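Pyruvate kinase (PDB 3QTG) catalyses the last step of glycolysis, transferring a phosphoryl group from phosphoenolpyruvate to ADP to yield pyruvate and ATP, with the help of a divalent metal ion. Local coordinates at residues A[238-241]-A[242-246]; A[410-413]-A[414-417]; A[430-433]-A[434-437]. All blocks are in the same frame, centred on the assembly; numbering follows the deposited sequence.

Contact 1 of 3, residues A[238-241]-A[242-246]; sequences NNLE and ELVQC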
# COMPACT_ATOMS: atom_id res chain seq x y z
N ASN A 238 -7.35 32.07 2.16
CA ASN A 238 -7.56 31.87 0.71
C ASN A 238 -6.26 31.87 -0.13
O ASN A 238 -6.25 31.39 -1.26
CB ASN A 238 -8.57 32.87 0.14
CG ASN A 238 -9.90 32.86 0.89
OD1 ASN A 238 -10.41 31.79 1.30
ND2 ASN A 238 -10.48 34.03 1.06
N ASN A 239 -5.18 32.41 0.43
CA ASN A 239 -3.85 32.44 -0.20
C ASN A 239 -2.82 31.56 0.58
O ASN A 239 -1.61 31.83 0.58
CB ASN A 239 -3.35 33.89 -0.29
CG ASN A 239 -2.28 34.09 -1.35
OD1 ASN A 239 -2.28 33.42 -2.39
ND2 ASN A 239 -1.37 35.02 -1.10
N LEU A 240 -3.31 30.50 1.20
CA LEU A 240 -2.50 29.66 2.10
C LEU A 240 -1.33 28.94 1.42
O LEU A 240 -0.20 29.00 1.91
CB LEU A 240 -3.40 28.65 2.83
CG LEU A 240 -2.85 27.94 4.07
CD1 LEU A 240 -2.39 28.94 5.12
CD2 LEU A 240 -3.95 27.05 4.62
N GLU A 241 -1.61 28.29 0.29
CA GLU A 241 -0.58 27.61 -0.52
C GLU A 241 0.69 28.45 -0.70
O GLU A 241 1.80 28.01 -0.35
CB GLU A 241 -1.14 27.23 -1.89
CG GLU A 241 -2.20 26.13 -1.86
CD GLU A 241 -1.60 24.75 -1.65
OE1 GLU A 241 -0.63 24.42 -2.36
OE2 GLU A 241 -2.11 24.00 -0.79
N GLU A 242 0.52 29.66 -1.23
CA GLU A 242 1.64 30.56 -1.52
C GLU A 242 2.24 31.19 -0.28
O GLU A 242 3.46 31.36 -0.20
CB GLU A 242 1.21 31.65 -2.52
CG GLU A 242 0.75 31.07 -3.88
CD GLU A 242 1.91 30.50 -4.71
OE1 GLU A 242 2.53 31.29 -5.46
OE2 GLU A 242 2.18 29.28 -4.63
N LEU A 243 1.40 31.54 0.68
CA LEU A 243 1.87 32.13 1.93
C LEU A 243 2.72 31.15 2.73
O LEU A 243 3.73 31.54 3.32
CB LEU A 243 0.71 32.63 2.79
CG LEU A 243 0.20 34.05 2.55
CD1 LEU A 243 -0.92 34.35 3.52
CD2 LEU A 243 1.31 35.07 2.71
N VAL A 244 2.28 29.90 2.80
CA VAL A 244 3.03 28.87 3.51
C VAL A 244 4.41 28.73 2.87
O VAL A 244 5.41 28.78 3.57
CB VAL A 244 2.26 27.53 3.59
CG1 VAL A 244 3.19 26.39 3.97
CG2 VAL A 244 1.10 27.65 4.60
N GLN A 245 4.44 28.63 1.54
CA GLN A 245 5.71 28.41 0.82
C GLN A 245 6.73 29.55 0.91
O GLN A 245 7.92 29.33 0.67
CB GLN A 245 5.46 27.99 -0.63
CG GLN A 245 4.75 26.65 -0.71
CD GLN A 245 4.48 26.21 -2.13
OE1 GLN A 245 5.36 25.68 -2.81
NE2 GLN A 245 3.24 26.42 -2.58
N CYS A 246 6.29 30.75 1.27
CA CYS A 246 7.24 31.84 1.42
C CYS A 246 7.61 32.17 2.87
O CYS A 246 8.37 33.12 3.10
CB CYS A 246 6.78 33.08 0.67
SG CYS A 246 5.55 33.98 1.53

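Contact 2 of 3, residues A[410-413]-A[414-417]; sequences RSLS and IVWA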
# COMPACT_ATOMS: atom_id res chain seq x y z
N ARG A 410 19.55 28.29 19.29
CA ARG A 410 18.37 29.04 19.71
C ARG A 410 17.22 28.92 18.71
O ARG A 410 16.07 28.84 19.10
CB ARG A 410 18.74 30.50 19.90
CG ARG A 410 19.57 30.77 21.15
CD ARG A 410 20.25 32.12 21.05
NE ARG A 410 21.10 32.39 22.19
CZ ARG A 410 21.94 33.43 22.29
NH1 ARG A 410 22.06 34.32 21.31
NH2 ARG A 410 22.69 33.56 23.38
N SER A 411 17.53 28.96 17.42
CA SER A 411 16.54 28.86 16.38
C SER A 411 15.81 27.51 16.46
O SER A 411 14.58 27.45 16.36
CB SER A 411 17.25 29.01 15.03
OG SER A 411 16.36 29.39 14.01
N LEU A 412 16.57 26.44 16.70
CA LEU A 412 16.06 25.06 16.64
C LEU A 412 15.28 24.66 17.89
O LEU A 412 14.59 23.65 17.91
CB LEU A 412 17.24 24.10 16.40
CG LEU A 412 18.06 24.36 15.15
CD1 LEU A 412 19.19 23.34 15.07
CD2 LEU A 412 17.18 24.33 13.89
N SER A 413 15.39 25.49 18.92
CA SER A 413 14.71 25.27 20.18
C SER A 413 13.18 25.10 20.09
O SER A 413 12.57 24.43 20.92
CB SER A 413 15.03 26.45 21.09
OG SER A 413 14.76 26.07 22.43
N ILE A 414 12.58 25.72 19.07
CA ILE A 414 11.13 25.65 18.87
C ILE A 414 10.72 24.82 17.64
O ILE A 414 9.59 24.90 17.17
CB ILE A 414 10.45 27.08 18.92
CG1 ILE A 414 10.91 27.99 17.77
CG2 ILE A 414 10.73 27.75 20.28
CD1 ILE A 414 9.89 29.09 17.46
N VAL A 415 11.66 24.02 17.13
CA VAL A 415 11.38 23.08 16.05
C VAL A 415 11.08 21.70 16.69
O VAL A 415 11.74 21.29 17.65
CB VAL A 415 12.57 23.01 15.03
CG1 VAL A 415 12.25 22.00 13.90
CG2 VAL A 415 12.84 24.40 14.40
N TRP A 416 10.07 21.02 16.17
CA TRP A 416 9.67 19.65 16.58
C TRP A 416 10.84 18.71 16.93
O TRP A 416 11.72 18.47 16.10
CB TRP A 416 8.85 19.01 15.46
CG TRP A 416 8.59 17.54 15.65
CD1 TRP A 416 9.39 16.50 15.21
CD2 TRP A 416 7.47 16.93 16.29
NE1 TRP A 416 8.83 15.31 15.54
CE2 TRP A 416 7.66 15.53 16.22
CE3 TRP A 416 6.31 17.43 16.92
CZ2 TRP A 416 6.74 14.60 16.75
CZ3 TRP A 416 5.38 16.51 17.47
CH2 TRP A 416 5.61 15.10 17.36
N ALA A 417 10.81 18.18 18.15
CA ALA A 417 11.70 17.09 18.65
C ALA A 417 13.15 17.46 18.89
O ALA A 417 13.88 16.68 19.51
CB ALA A 417 11.60 15.80 17.78

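Contact 3 of 3, residues A[430-433]-A[434-437]; sequences EGLE and KLIS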
# COMPACT_ATOMS: atom_id res chain seq x y z
N GLU A 430 34.62 15.90 13.38
CA GLU A 430 34.95 16.13 14.80
C GLU A 430 33.68 16.48 15.61
O GLU A 430 33.48 15.98 16.73
CB GLU A 430 36.03 17.22 14.90
CG GLU A 430 36.19 17.89 16.27
CD GLU A 430 37.22 19.02 16.28
OE1 GLU A 430 38.38 18.78 15.84
OE2 GLU A 430 36.89 20.15 16.73
N GLY A 431 32.81 17.30 15.02
CA GLY A 431 31.53 17.62 15.64
C GLY A 431 30.69 16.39 15.92
O GLY A 431 30.19 16.22 17.03
N LEU A 432 30.53 15.54 14.91
CA LEU A 432 29.72 14.31 15.08
C LEU A 432 30.29 13.37 16.15
O LEU A 432 29.53 12.77 16.91
CB LEU A 432 29.52 13.58 13.74
CG LEU A 432 28.36 12.56 13.74
CD1 LEU A 432 26.97 13.24 13.94
CD2 LEU A 432 28.37 11.70 12.47
N GLU A 433 31.61 13.25 16.22
CA GLU A 433 32.20 12.34 17.20
C GLU A 433 32.05 12.87 18.63
O GLU A 433 31.80 12.08 19.53
CB GLU A 433 33.65 11.95 16.84
CG GLU A 433 33.81 11.26 15.45
CD GLU A 433 32.97 9.95 15.25
OE1 GLU A 433 33.03 9.04 16.11
OE2 GLU A 433 32.26 9.84 14.21
N LYS A 434 32.16 14.19 18.83
CA LYS A 434 31.80 14.81 20.12
C LYS A 434 30.34 14.61 20.52
O LYS A 434 30.03 14.36 21.69
CB LYS A 434 32.08 16.31 20.12
CG LYS A 434 33.54 16.70 20.05
CD LYS A 434 33.64 18.19 19.81
CE LYS A 434 35.07 18.65 19.56
NZ LYS A 434 35.84 18.71 20.83
N LEU A 435 29.43 14.75 19.55
CA LEU A 435 28.01 14.47 19.78
C LEU A 435 27.74 12.99 20.09
O LEU A 435 26.95 12.68 20.97
CB LEU A 435 27.15 14.96 18.59
CG LEU A 435 25.61 14.85 18.67
CD1 LEU A 435 25.01 15.76 19.76
CD2 LEU A 435 24.99 15.18 17.30
N ILE A 436 28.40 12.08 19.38
CA ILE A 436 28.23 10.65 19.64
C ILE A 436 28.77 10.31 21.03
O ILE A 436 28.17 9.51 21.76
CB ILE A 436 28.91 9.77 18.56
CG1 ILE A 436 28.14 9.84 17.24
CG2 ILE A 436 29.04 8.31 19.03
CD1 ILE A 436 28.86 9.22 16.03
N SER A 437 29.89 10.92 21.40
CA SER A 437 30.46 10.70 22.72
C SER A 437 29.46 11.10 23.78
O SER A 437 29.23 10.36 24.73
CB SER A 437 31.74 11.50 22.91
OG SER A 437 32.80 10.85 22.25

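Contact 1 of 3, residues A[238-241]-A[242-246]
Glu241 O is gripped twice by Gln245, once by its side-chain amide and once, weakly, by its backbone N. The side-chain hydrogen bond is the shorter, NE2 of Gln245 lying 3.1 Å from O of Glu241; the oxygen lies almost in the amide plane, while NE2 stands above the carbonyl plane, 67° out of it. The chain of Gln245 brings the amide back over the preceding turn because CG sits beside the backbone N (chi1 -64°). The carboxylate of Glu241 turns elsewhere, to a salt bridge with Lys279 and a hydrogen bond with Tyr280.

On the buried side, Leu240 CD1 meets Val244 CG2 at 3.8 Å, one helical turn apart, and both side chains rest on helix 266-279. Asn239, the N-cap residue, caps nothing with its side chain. Its ND2 bonds to Lys206 O and passes Leu243 CG at 4.1 Å, the two side chains crossing at about a right angle, while its backbone O accepts the N-H of Leu243 at 3.0 Å. Leu243 packs on Val211 of helix 208-220. Wedged between neighbouring helices, 240-245 is part of the beta-alpha-beta crossover from strand 226-231 to 249-253 of the TIM barrel.

Contact 2 of 3, residues A[410-413]-A[414-417]
Leu412 and Val415 bring their side chains near each other across a type I beta turn, though only loosely: Leu412 CD2 and Val415 CG2 are 4.4 Å apart. The methyl CG2 of Val415 lies beside its own backbone N and comes within 4.0 Å of Leu412 CA, leaning on the backbone more than on the leucine branch. Both residues face helix 385-391, where Leu412 touches Ala387 and Arg388 and Val415 touches Arg388 and Ala391. The turn is closed by Val415 N, which donates to Leu412 O at 3.1 Å; the bond is fairly straight at the hydrogen (162°), but the donor stands well above the carbonyl plane.

Ile414 turns to another neighbour, strand 76-80 of the barrel, packing on Ala76 and Ile78. Its CG1 lies between the backbone N and the carbonyl carbon (chi1 64°), an orientation that brings CG1 to 4.0 Å from Ser411 O. The hydroxyl of Ser413 is hydrogen-bonded to both Asp43 O and Pro74 O, which have to share its one hydrogen.

The turn belongs to the link between helix 406-412 and strand 418-422, and presents apolar groups both to a helix of the alpha/beta domain and to the barrel. With Lys18 NZ bonded to the carbonyls of Ser413 and Val415, the chemistry is consistent with a buried domain junction in which a barrel residue takes up these two oxygens while Ile414 packs on the barrel and Val415 on helix 385-391.

Contact 3 of 3, residues A[430-433]-A[434-437]
Ser437 supplies two hydrogen bonds to one acceptor, Glu433 O: its OG reaches that oxygen at 3.1 Å and its backbone N at 2.9 Å, from opposite faces of the carbonyl plane. The hydroxyl folds back along the helix because OG sits beside the backbone N (chi1 -78°), a familiar way for a helical serine to engage the carbonyl four residues earlier. The other backbone bonds keep the same spacing, from Lys434 to Glu430, from Leu435 to Gly431 and from Ile436 to Leu432; the last is the shortest, with Ile436 N 2.8 Å from Leu432 O.

Apolar contacts line the inner side. Ile436 CD1 approaches Leu432 CG at 4.1 Å, and Leu432 CD1 lies 4.4 Å from Leu435 CD2. These residues set helix 428-439 against the central sheet of the alpha/beta domain: Leu432 and Ile436 meet strand 444-448, while Leu435 meets Leu378 of strand 376-380. The helix is the crossover between parallel strands 418-422 and 444-448.

Charged side chains make their contacts mainly through carbon. Glu430 and Lys434 run side by side in the same direction, with Glu430 CG 3.6 Å from Lys434 CE. Their charged ends stay beyond salt-bridge range, Glu430 OE2 being 4.5 Å from Lys434 NZ, and OE2 is instead hydrogen-bonded to Glu426 N. Glu433, its chain bent at CB-CG, lies alongside Ile436 and brings OE2 to 3.9 Å from Ile436 CD1. That carboxylate oxygen is buried by the contact without a polar partner in the model.

In the fold
All three contacts are local, joining residues on neighbouring turns of a helix or round a turn. Contact 2 is the most buried: it sits where the alpha/beta domain meets the barrel, and branched apolar groups meet round a single backbone hydrogen bond. Contacts 1 and 3 are partly buried, each with an apolar face toward its own domain and more exposed polar side chains, some held by neighbours, but contact 1 belongs to the barrel and packs against helices, whereas contact 3 packs against a sheet. Contacts 2 and 3 share the alpha/beta domain, and strand 418-422 connects their two helices. Contact 3 lies farthest from the centre of the chain.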